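Local coordinates for protein Serpin48 (Tenebrio molitor, PDB 3OZQ) that inhibits the serine protease SPE with high specificity in the innate immunity of the insect, as a member of the serpin family, at residues A[42-47]-A[165-170]; A[38-43]-A[91-96]; A[274-279]-A[312-317]. All coordinates share one frame; numbering follows the deposited sequence.

Interaction 1: A[42-47]-A[165-170]; sequences ATLLAL and LINALY
Leu44 of helix 42-47 drives its side chain at residues 165-167, where the buried helix of the serpin core packs beneath a central strand of its large sheet, the one known as sheet A. The two segments run almost antiparallel, 154° between their directions.

The apolar part is carried by two leucines. Leu44 CG lies 3.6 Å from Leu165 CD1, the two side chains lying alongside each other and pointing opposite ways. With CG of Leu44 anti to the backbone N, a chi1 of -172° brings CD2 up to the peptide between Ile166 and Asn167. Ile97 of strand 90-100 touches both leucines as well.

Leu44 CD2 thus presses against the strand backbone, 3.2 Å from the carbonyl oxygen of Ile166, and it meets Asn167 at CB, 3.7 Å away. That is the part of Asn167 that joins the apolar packing; the amide continues past the leucine, and its OD1 makes a hydrogen bond with Ser40 OG, one turn back along the helix.

No hydrogen bond crosses between the two segments. Beside Leu44, the fringe of the contact is the approach of Leu165 CD1 to the backbone N of Leu45, at 4.5 Å.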
# COMPACT_ATOMS: atom_id res chain seq x y z
N ALA A 42 0.63 5.19 -6.41
CA ALA A 42 0.05 5.53 -7.71
C ALA A 42 -0.58 6.92 -7.70
O ALA A 42 -0.40 7.69 -8.64
CB ALA A 42 -0.96 4.48 -8.15
N THR A 43 -1.31 7.26 -6.64
CA THR A 43 -1.88 8.59 -6.57
C THR A 43 -0.82 9.71 -6.44
O THR A 43 -1.01 10.84 -6.90
CB THR A 43 -2.84 8.70 -5.39
OG1 THR A 43 -2.11 8.49 -4.18
CG2 THR A 43 -3.96 7.68 -5.53
N LEU A 44 0.29 9.40 -5.79
CA LEU A 44 1.34 10.38 -5.63
C LEU A 44 2.05 10.60 -6.96
O LEU A 44 2.28 11.73 -7.39
CB LEU A 44 2.33 9.94 -4.54
CG LEU A 44 3.37 10.97 -4.16
CD1 LEU A 44 2.70 12.31 -3.99
CD2 LEU A 44 4.11 10.56 -2.86
N LEU A 45 2.35 9.50 -7.63
CA LEU A 45 3.00 9.59 -8.92
C LEU A 45 2.09 10.29 -9.94
O LEU A 45 2.56 10.97 -10.86
CB LEU A 45 3.34 8.19 -9.41
CG LEU A 45 4.18 8.16 -10.69
CD1 LEU A 45 5.59 8.65 -10.42
CD2 LEU A 45 4.21 6.77 -11.28
N ALA A 46 0.77 10.11 -9.81
CA ALA A 46 -0.17 10.83 -10.65
C ALA A 46 -0.10 12.35 -10.38
O ALA A 46 -0.19 13.15 -11.31
CB ALA A 46 -1.60 10.30 -10.44
N LEU A 47 0.08 12.74 -9.12
CA LEU A 47 0.28 14.14 -8.79
C LEU A 47 1.52 14.63 -9.51
O LEU A 47 1.48 15.65 -10.22
CB LEU A 47 0.47 14.32 -7.29
CG LEU A 47 0.13 15.69 -6.69
CD1 LEU A 47 0.94 15.94 -5.43
CD2 LEU A 47 0.32 16.82 -7.67
N LEU A 165 9.54 12.68 -3.41
CA LEU A 165 8.17 12.24 -3.10
C LEU A 165 8.16 11.47 -1.80
O LEU A 165 8.85 10.46 -1.66
CB LEU A 165 7.63 11.30 -4.19
CG LEU A 165 7.59 11.65 -5.68
CD1 LEU A 165 6.28 11.24 -6.31
CD2 LEU A 165 7.94 13.10 -6.00
N ILE A 166 7.37 11.94 -0.85
CA ILE A 166 7.20 11.27 0.43
C ILE A 166 5.79 10.69 0.48
O ILE A 166 4.84 11.38 0.11
CB ILE A 166 7.33 12.27 1.57
CG1 ILE A 166 8.78 12.67 1.75
CG2 ILE A 166 6.78 11.67 2.84
CD1 ILE A 166 9.74 11.53 1.54
N ASN A 167 5.67 9.45 0.95
CA ASN A 167 4.38 8.73 0.94
C ASN A 167 4.23 7.82 2.15
O ASN A 167 4.64 6.67 2.12
CB ASN A 167 4.29 7.89 -0.34
CG ASN A 167 2.98 7.13 -0.48
OD1 ASN A 167 1.98 7.43 0.17
ND2 ASN A 167 2.98 6.17 -1.38
N ALA A 168 3.66 8.34 3.23
CA ALA A 168 3.50 7.61 4.47
C ALA A 168 2.03 7.34 4.67
O ALA A 168 1.20 8.22 4.46
CB ALA A 168 4.02 8.40 5.62
N LEU A 169 1.70 6.12 5.08
CA LEU A 169 0.30 5.78 5.34
C LEU A 169 0.11 4.56 6.23
O LEU A 169 1.03 3.79 6.48
CB LEU A 169 -0.53 5.59 4.05
CG LEU A 169 -0.07 4.82 2.79
CD1 LEU A 169 1.14 3.94 2.96
CD2 LEU A 169 -1.22 4.04 2.09
N TYR A 170 -1.13 4.42 6.68
CA TYR A 170 -1.54 3.28 7.47
C TYR A 170 -3.06 3.31 7.49
O TYR A 170 -3.67 4.36 7.28
CB TYR A 170 -0.96 3.33 8.88
CG TYR A 170 -1.56 4.38 9.78
CD1 TYR A 170 -2.65 4.09 10.59
CD2 TYR A 170 -1.04 5.67 9.82
CE1 TYR A 170 -3.21 5.05 11.42
CE2 TYR A 170 -1.59 6.64 10.65
CZ TYR A 170 -2.68 6.32 11.45
OH TYR A 170 -3.23 7.27 12.27

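Interaction 2: A[38-43]-A[91-96]; sequences PFSAAT and LHTANK
Ser40 and Asn95 face each other between helix 38-43 and strand 91-96, Ser40 OG standing 3.6 Å from Asn95 OD1. No direct hydrogen bond joins the two segments. Their directions are 34° apart, and the polar join between them is made by water.

One water sits among three side chains. It is hydrogen-bonded to Ser40 OG at 2.8 Å, donates to Thr43 OG1 at 3.0 Å, and gives a second, longer bond to Asn95 OD1. Another water repeats part of this bridge, donating to Asn95 OD1 at 2.9 Å and also to Thr43 OG1. The amide oxygen of Asn95 is thus gripped by two waters, while its ND2 makes a weak hydrogen bond to OD1 of Asn167 on the neighbouring strand.

Thr43 is fixed from the helix side. Its hydroxyl donates to the carbonyl oxygen of Ser40, OG1 to O 2.6 Å, coming in 18° off the carbonyl plane. A chi1 of 62° makes this possible, folding OG1 back over the preceding turn, where it can still accept from both waters.

The apolar contact is slight by comparison. Phe39 CE1 meets Leu91 CD2 at 4.3 Å, the methyl approaching the ring obliquely. Thr43 CG2 lies over one face of that ring, nearer its edge than its centre, so a single threonine serves the water cluster with its oxygen and the aromatic packing with its methyl. Val80 and Leu81 of helix 70-83 and Val15 of helix 10-29 also pack on Phe39.

This polar, hydrated cluster is consistent with the shutter region of serpins, where the start of this buried helix lies under the middle of sheet A.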
# COMPACT_ATOMS: atom_id res chain seq x y z
N PRO A 38 0.56 -0.10 -3.47
CA PRO A 38 0.67 0.35 -4.86
C PRO A 38 -0.32 1.48 -5.17
O PRO A 38 0.01 2.45 -5.87
CB PRO A 38 0.37 -0.92 -5.66
CG PRO A 38 0.78 -2.05 -4.71
CD PRO A 38 0.35 -1.56 -3.36
N PHE A 39 -1.52 1.37 -4.61
CA PHE A 39 -2.53 2.42 -4.82
C PHE A 39 -2.03 3.80 -4.41
O PHE A 39 -2.05 4.74 -5.20
CB PHE A 39 -3.81 2.11 -4.04
CG PHE A 39 -4.66 3.32 -3.80
CD1 PHE A 39 -4.60 4.00 -2.59
CD2 PHE A 39 -5.50 3.79 -4.79
CE1 PHE A 39 -5.36 5.13 -2.38
CE2 PHE A 39 -6.27 4.91 -4.58
CZ PHE A 39 -6.21 5.58 -3.37
N SER A 40 -1.56 3.92 -3.16
CA SER A 40 -1.17 5.23 -2.66
C SER A 40 0.02 5.81 -3.46
O SER A 40 0.02 6.99 -3.84
CB SER A 40 -0.86 5.15 -1.16
OG SER A 40 -0.95 6.42 -0.54
N ALA A 41 1.02 4.97 -3.71
CA ALA A 41 2.14 5.38 -4.52
C ALA A 41 1.61 5.89 -5.87
O ALA A 41 2.08 6.91 -6.39
CB ALA A 41 3.09 4.21 -4.73
N ALA A 42 0.63 5.19 -6.41
CA ALA A 42 0.05 5.53 -7.71
C ALA A 42 -0.58 6.92 -7.70
O ALA A 42 -0.40 7.69 -8.64
CB ALA A 42 -0.96 4.48 -8.15
N THR A 43 -1.31 7.26 -6.64
CA THR A 43 -1.88 8.59 -6.57
C THR A 43 -0.82 9.71 -6.44
O THR A 43 -1.01 10.84 -6.90
CB THR A 43 -2.84 8.70 -5.39
OG1 THR A 43 -2.11 8.49 -4.18
CG2 THR A 43 -3.96 7.68 -5.53
N LEU A 91 -8.29 5.58 6.05
CA LEU A 91 -6.92 5.58 5.54
C LEU A 91 -6.25 6.90 5.91
O LEU A 91 -6.78 7.97 5.60
CB LEU A 91 -6.93 5.40 4.03
CG LEU A 91 -5.54 5.40 3.38
CD1 LEU A 91 -4.75 4.18 3.88
CD2 LEU A 91 -5.70 5.37 1.88
N HIS A 92 -5.11 6.82 6.59
CA HIS A 92 -4.32 8.00 6.93
C HIS A 92 -3.13 8.06 5.98
O HIS A 92 -2.41 7.07 5.83
CB HIS A 92 -3.84 7.94 8.38
CG HIS A 92 -4.95 7.91 9.39
ND1 HIS A 92 -5.62 6.75 9.73
CD2 HIS A 92 -5.53 8.90 10.11
CE1 HIS A 92 -6.55 7.03 10.62
NE2 HIS A 92 -6.52 8.33 10.87
N THR A 93 -2.93 9.20 5.33
CA THR A 93 -1.81 9.36 4.42
C THR A 93 -1.14 10.69 4.69
O THR A 93 -1.80 11.67 5.03
CB THR A 93 -2.29 9.33 2.95
OG1 THR A 93 -2.94 10.56 2.63
CG2 THR A 93 -3.26 8.20 2.74
N ALA A 94 0.17 10.71 4.56
CA ALA A 94 0.91 11.96 4.57
C ALA A 94 1.77 11.91 3.33
O ALA A 94 2.84 11.32 3.33
CB ALA A 94 1.77 12.06 5.80
N ASN A 95 1.26 12.52 2.26
CA ASN A 95 1.93 12.52 0.97
C ASN A 95 2.36 13.93 0.65
O ASN A 95 1.58 14.87 0.74
CB ASN A 95 1.01 11.98 -0.14
CG ASN A 95 0.58 10.53 0.10
OD1 ASN A 95 -0.31 10.00 -0.59
ND2 ASN A 95 1.21 9.88 1.09
N LYS A 96 3.62 14.07 0.26
CA LYS A 96 4.16 15.39 -0.02
C LYS A 96 5.24 15.35 -1.08
O LYS A 96 5.97 14.37 -1.22
CB LYS A 96 4.71 15.99 1.27
CG LYS A 96 5.50 17.24 1.06
CD LYS A 96 4.78 18.44 1.56
CE LYS A 96 4.78 18.49 3.06
NZ LYS A 96 4.66 19.92 3.49
O HOH W 1 -2.91 8.34 -1.25
O HOH W 2 -1.18 11.33 -2.98

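Interaction 3: A[274-279]-A[312-317]; sequences ESTVDF and NIVQKS
Two antiparallel neighbours of serpin sheet A meet here, residues 274-278 pairing with 312-317 so that Ser275 faces Ser317 and Val277 faces Gln315 as hydrogen-bonded pairs. Each pair is joined by reciprocal N-H to O bonds. The shortest of them runs from Val277 N to Gln315 O, at 2.7 Å. The longest has Ser317 N 3.1 Å from Ser275 O. The ladder ends with Phe279 N donating to Ile313 O. This last bond is more bent, 150° at the hydrogen, as the chain turns into helix 279-286.

On the face bearing Thr276, Asp278, Val314 and Lys316, the lysine leads. CG is anti to the backbone N (chi1 -168°) and, extended beyond it, the chain lays its methylenes across the hydroxyl of Thr276, with OG1 3.4 Å from Lys316 CE. NZ continues to a hydrogen bond with the carbonyl oxygen of Gln149. Glu274 is an opposite charge nearby, its OE1 4.7 Å from Lys316 NZ and not in contact. Cut back to an alanine, this side chain would no longer reach Gln149, and that carbonyl would probably lose its donor, Thr276 its cover and Glu274 a nearby positive charge.

The opposite face, with Ser275, Val277, Gln315 and Ser317, is buried. Past the end of the ladder, Phe279 CB packs on Ile313 CG2 at 3.6 Å. The ring's CD2 meets Gln315 CB at 3.7 Å, while Ala41 of helix 38-50 touches both Phe279 and Gln315.

Asp278 is the N-cap of the helix, its OD1 accepting from Lys281 N. The same oxygen takes a bond of 2.8 Å from a water, which in turn accepts from Ile313 N. Backbone bonds thus set the strand register, while the aspartate ties the helix start, through water, to the neighbouring strand.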
# COMPACT_ATOMS: atom_id res chain seq x y z
N GLU A 274 6.16 -3.34 9.42
CA GLU A 274 6.57 -2.00 9.01
C GLU A 274 7.50 -2.09 7.81
O GLU A 274 8.49 -2.82 7.85
CB GLU A 274 7.30 -1.27 10.14
CG GLU A 274 6.40 -0.63 11.18
CD GLU A 274 7.04 0.62 11.79
OE1 GLU A 274 7.38 1.55 11.02
OE2 GLU A 274 7.20 0.66 13.04
N SER A 275 7.17 -1.37 6.75
CA SER A 275 8.00 -1.38 5.55
C SER A 275 8.34 0.02 5.06
O SER A 275 7.57 0.96 5.23
CB SER A 275 7.33 -2.17 4.43
OG SER A 275 7.19 -3.54 4.80
N THR A 276 9.52 0.14 4.47
CA THR A 276 9.93 1.36 3.78
C THR A 276 10.31 0.92 2.37
O THR A 276 11.15 0.05 2.20
CB THR A 276 11.11 2.05 4.50
OG1 THR A 276 10.71 2.41 5.83
CG2 THR A 276 11.53 3.31 3.74
N VAL A 277 9.66 1.50 1.37
CA VAL A 277 9.85 1.06 0.00
C VAL A 277 10.40 2.19 -0.90
O VAL A 277 9.86 3.29 -0.94
CB VAL A 277 8.54 0.50 -0.60
CG1 VAL A 277 8.72 0.11 -2.06
CG2 VAL A 277 8.04 -0.68 0.23
N ASP A 278 11.49 1.87 -1.58
CA ASP A 278 12.07 2.73 -2.58
C ASP A 278 11.27 2.51 -3.85
O ASP A 278 11.47 1.53 -4.55
CB ASP A 278 13.51 2.32 -2.84
CG ASP A 278 14.18 3.18 -3.90
OD1 ASP A 278 13.46 3.95 -4.60
OD2 ASP A 278 15.42 3.11 -4.01
N PHE A 279 10.36 3.43 -4.12
CA PHE A 279 9.51 3.33 -5.31
C PHE A 279 10.18 3.81 -6.60
O PHE A 279 9.69 3.52 -7.69
CB PHE A 279 8.16 4.04 -5.10
CG PHE A 279 7.04 3.09 -4.72
CD1 PHE A 279 6.30 2.45 -5.71
CD2 PHE A 279 6.74 2.84 -3.40
CE1 PHE A 279 5.28 1.55 -5.38
CE2 PHE A 279 5.71 1.94 -3.05
CZ PHE A 279 4.98 1.31 -4.05
N ASN A 312 14.02 11.07 -5.38
CA ASN A 312 13.68 9.91 -4.56
C ASN A 312 12.17 9.75 -4.45
O ASN A 312 11.44 10.73 -4.54
CB ASN A 312 14.28 10.04 -3.16
CG ASN A 312 15.75 10.40 -3.19
OD1 ASN A 312 16.10 11.54 -3.49
ND2 ASN A 312 16.62 9.44 -2.92
N ILE A 313 11.72 8.50 -4.26
CA ILE A 313 10.33 8.23 -3.96
C ILE A 313 10.26 7.20 -2.84
O ILE A 313 10.66 6.07 -3.01
CB ILE A 313 9.55 7.68 -5.17
CG1 ILE A 313 9.78 8.54 -6.41
CG2 ILE A 313 8.06 7.61 -4.85
CD1 ILE A 313 9.13 7.96 -7.67
N VAL A 314 9.76 7.62 -1.69
CA VAL A 314 9.87 6.81 -0.50
C VAL A 314 8.51 6.59 0.13
O VAL A 314 7.83 7.55 0.52
CB VAL A 314 10.87 7.44 0.53
CG1 VAL A 314 11.06 6.51 1.73
CG2 VAL A 314 12.20 7.67 -0.14
N GLN A 315 8.09 5.34 0.16
CA GLN A 315 6.87 4.97 0.88
C GLN A 315 7.20 4.30 2.20
O GLN A 315 8.07 3.44 2.27
CB GLN A 315 6.00 4.05 0.04
CG GLN A 315 4.67 3.71 0.69
CD GLN A 315 3.81 2.83 -0.19
OE1 GLN A 315 3.02 3.34 -0.99
NE2 GLN A 315 3.95 1.52 -0.04
N LYS A 316 6.49 4.69 3.24
CA LYS A 316 6.59 3.98 4.50
C LYS A 316 5.20 3.74 5.04
O LYS A 316 4.36 4.64 5.01
CB LYS A 316 7.41 4.76 5.52
CG LYS A 316 7.78 3.95 6.75
CD LYS A 316 8.85 4.69 7.54
CE LYS A 316 9.44 3.78 8.63
NZ LYS A 316 10.64 4.38 9.29
N SER A 317 4.96 2.53 5.52
CA SER A 317 3.65 2.14 6.02
C SER A 317 3.79 1.02 7.04
O SER A 317 4.83 0.36 7.10
CB SER A 317 2.76 1.69 4.85
OG SER A 317 3.18 0.44 4.34
O HOH W 3 13.80 6.58 -3.73

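How the interactions relate
Interactions 1 and 2 start from the same helix, 38-50, and their centres are only 4 Å apart; interaction 3 lies 10 to 11 Å from both. The segments come in the order 38-47, 91-96, 165-170, 274-279, 312-317, but in sheet A the strands run 90-100, 163-174, 310-321, 260-278. Backbone bonds from Ala168 to Ala94 and from Asn167 to Val314 and Lys316 join the strands side by side. Strands 163-174 and 310-321 are paired here; in inhibitory serpins these two part when the cleaved reactive loop inserts between them, and their pairing is consistent with a closed shutter, sheet A not yet having taken up the loop.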